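Local coordinates for protein glutaredoxin (Methanosarcina mazei, PDB 3NZN) that probably acts as a thiol-disulfide oxidoreductase of the thioredoxin superfamily, reducing disulfides through a CxxC cysteine pair, at residues V24-L29 against V47-V52. Sequence-based numbering, arbitrary orientation.
Sequences VIMYGL and VDFDYV. With SO4 (sulfate ion), chain F.
Val24 to Gly28 runs parallel to Phe49 to Val52, held by a ladder of four backbone hydrogen bonds whose donors alternate between the strands: Asp50 N to Val24 O, Met26 N to Asp50 O, Val52 N to Met26 O and Gly28 N to Val52 O, all 2.8 to 3.0 Å. On one face, Ile25 crosses the Asp50 and Val52 side chains obliquely; CG1 lies opposite the backbone N (chi1 -177°), and CD1 continues from it to 4.0 Å from Val52 CG2, near the CB of Asp50. Cutting Ile25 back to an alanine would probably open a gap beside Val52 CG2, which would then keep the Tyr27 ring but lose the CD1 methyl. Tyr27 and Val52 lie side by side, ring atom CD1 3.9 Å from Val52 CB. Asp50 shares this face, and its OD2 forms a salt bridge with Lys23. On the other face the Met26 chain bends at chi3 (-6°), bringing CE to 4.0 Å from Tyr51 CB. The Tyr51 hydroxyl donates to O4 of a sulfate, probably from the crystallisation liquor (2.6 Å), which lies at the ring edge, and also bonds Lys10. This is the beta-alpha-beta crossover of the thioredoxin fold: connecting helix 33-45, whose first turn carries Cys35, disulfide-bonded to Cys32 just ahead of it, covers Met26 and Phe49, helix 59-72 covers Tyr27, and strands 77-83 and 10-15 lie antiparallel beside 24-28 and 49-53 respectively.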
# COMPACT_ATOMS: atom_id res chain seq x y z
N VAL A 24 -8.62 21.71 4.59
CA VAL A 24 -8.20 20.78 5.60
C VAL A 24 -8.51 19.37 5.05
O VAL A 24 -9.64 19.10 4.77
CB VAL A 24 -8.95 21.00 6.92
CG1 VAL A 24 -8.60 20.02 8.04
CG2 VAL A 24 -8.74 22.49 7.45
N ILE A 25 -7.45 18.54 4.94
CA ILE A 25 -7.63 17.20 4.34
C ILE A 25 -6.89 16.15 5.17
O ILE A 25 -5.79 16.29 5.47
CB ILE A 25 -7.26 17.18 2.86
CG1 ILE A 25 -7.52 15.77 2.27
CG2 ILE A 25 -5.89 17.54 2.68
CD1 ILE A 25 -7.75 15.84 0.81
N MET A 26 -7.68 15.16 5.57
CA MET A 26 -7.10 14.01 6.27
C MET A 26 -6.97 12.80 5.30
O MET A 26 -7.92 12.38 4.76
CB MET A 26 -7.95 13.57 7.48
CG MET A 26 -7.30 12.40 8.31
SD MET A 26 -8.45 11.39 9.36
CE MET A 26 -9.84 12.39 9.05
N TYR A 27 -5.72 12.40 5.08
CA TYR A 27 -5.44 11.11 4.40
C TYR A 27 -5.37 10.01 5.45
O TYR A 27 -4.66 10.06 6.34
CB TYR A 27 -4.16 11.19 3.60
CG TYR A 27 -4.30 12.14 2.44
CD1 TYR A 27 -4.77 11.72 1.21
CD2 TYR A 27 -3.91 13.47 2.56
CE1 TYR A 27 -4.89 12.60 0.14
CE2 TYR A 27 -4.05 14.35 1.48
CZ TYR A 27 -4.52 13.91 0.32
OH TYR A 27 -4.59 14.88 -0.67
N GLY A 28 -6.21 8.99 5.21
CA GLY A 28 -6.26 7.88 6.13
C GLY A 28 -6.41 6.52 5.43
O GLY A 28 -6.35 6.46 4.19
N LEU A 29 -6.65 5.50 6.20
CA LEU A 29 -7.00 4.18 5.69
C LEU A 29 -8.37 3.82 6.27
O LEU A 29 -8.68 4.21 7.39
CB LEU A 29 -5.97 3.13 6.15
CG LEU A 29 -4.52 3.38 5.78
CD1 LEU A 29 -3.56 2.36 6.34
CD2 LEU A 29 -4.29 3.57 4.28
N VAL A 47 -15.47 21.92 12.05
CA VAL A 47 -14.74 22.54 10.93
C VAL A 47 -15.09 21.83 9.56
O VAL A 47 -15.42 20.64 9.56
CB VAL A 47 -13.27 22.57 11.16
CG1 VAL A 47 -12.90 23.34 12.43
CG2 VAL A 47 -12.60 21.17 11.17
N ASP A 48 -14.99 22.56 8.53
CA ASP A 48 -15.05 21.97 7.17
C ASP A 48 -13.74 21.20 7.02
O ASP A 48 -12.65 21.60 7.31
CB ASP A 48 -15.14 23.03 6.15
CG ASP A 48 -16.40 23.77 6.10
OD1 ASP A 48 -17.33 23.43 6.78
OD2 ASP A 48 -16.39 24.85 5.39
N PHE A 49 -13.88 19.96 6.44
CA PHE A 49 -12.69 19.14 6.11
C PHE A 49 -13.13 18.07 5.10
O PHE A 49 -14.23 17.72 5.00
CB PHE A 49 -12.10 18.46 7.37
CG PHE A 49 -12.93 17.41 7.96
CD1 PHE A 49 -12.57 16.03 7.75
CD2 PHE A 49 -14.01 17.61 8.75
CE1 PHE A 49 -13.28 15.03 8.32
CE2 PHE A 49 -14.74 16.64 9.32
CZ PHE A 49 -14.38 15.28 9.10
N ASP A 50 -12.06 17.64 4.41
CA ASP A 50 -12.17 16.45 3.55
C ASP A 50 -11.36 15.33 4.18
O ASP A 50 -10.41 15.51 4.82
CB ASP A 50 -11.56 16.78 2.20
CG ASP A 50 -12.26 17.85 1.48
OD1 ASP A 50 -13.35 18.24 1.82
OD2 ASP A 50 -11.64 18.32 0.55
N TYR A 51 -11.78 14.10 3.77
CA TYR A 51 -10.99 12.89 4.12
C TYR A 51 -10.99 11.94 2.89
O TYR A 51 -11.85 11.97 2.07
CB TYR A 51 -11.46 12.25 5.37
CG TYR A 51 -12.81 11.67 5.35
CD1 TYR A 51 -12.99 10.33 5.02
CD2 TYR A 51 -13.95 12.46 5.50
CE1 TYR A 51 -14.22 9.79 4.96
CE2 TYR A 51 -15.21 11.91 5.44
CZ TYR A 51 -15.32 10.57 5.16
OH TYR A 51 -16.54 9.98 5.08
N VAL A 52 -9.87 11.20 2.88
CA VAL A 52 -9.61 10.21 1.76
C VAL A 52 -9.10 8.96 2.43
O VAL A 52 -8.23 8.96 3.25
CB VAL A 52 -8.51 10.78 0.86
CG1 VAL A 52 -8.12 9.77 -0.26
CG2 VAL A 52 -8.98 12.11 0.22
S SO4 F . -19.83 11.03 5.31
O1 SO4 F . -20.56 11.81 4.24
O2 SO4 F . -20.48 11.27 6.59
O3 SO4 F . -19.85 9.67 5.03
O4 SO4 F . -18.48 11.69 5.29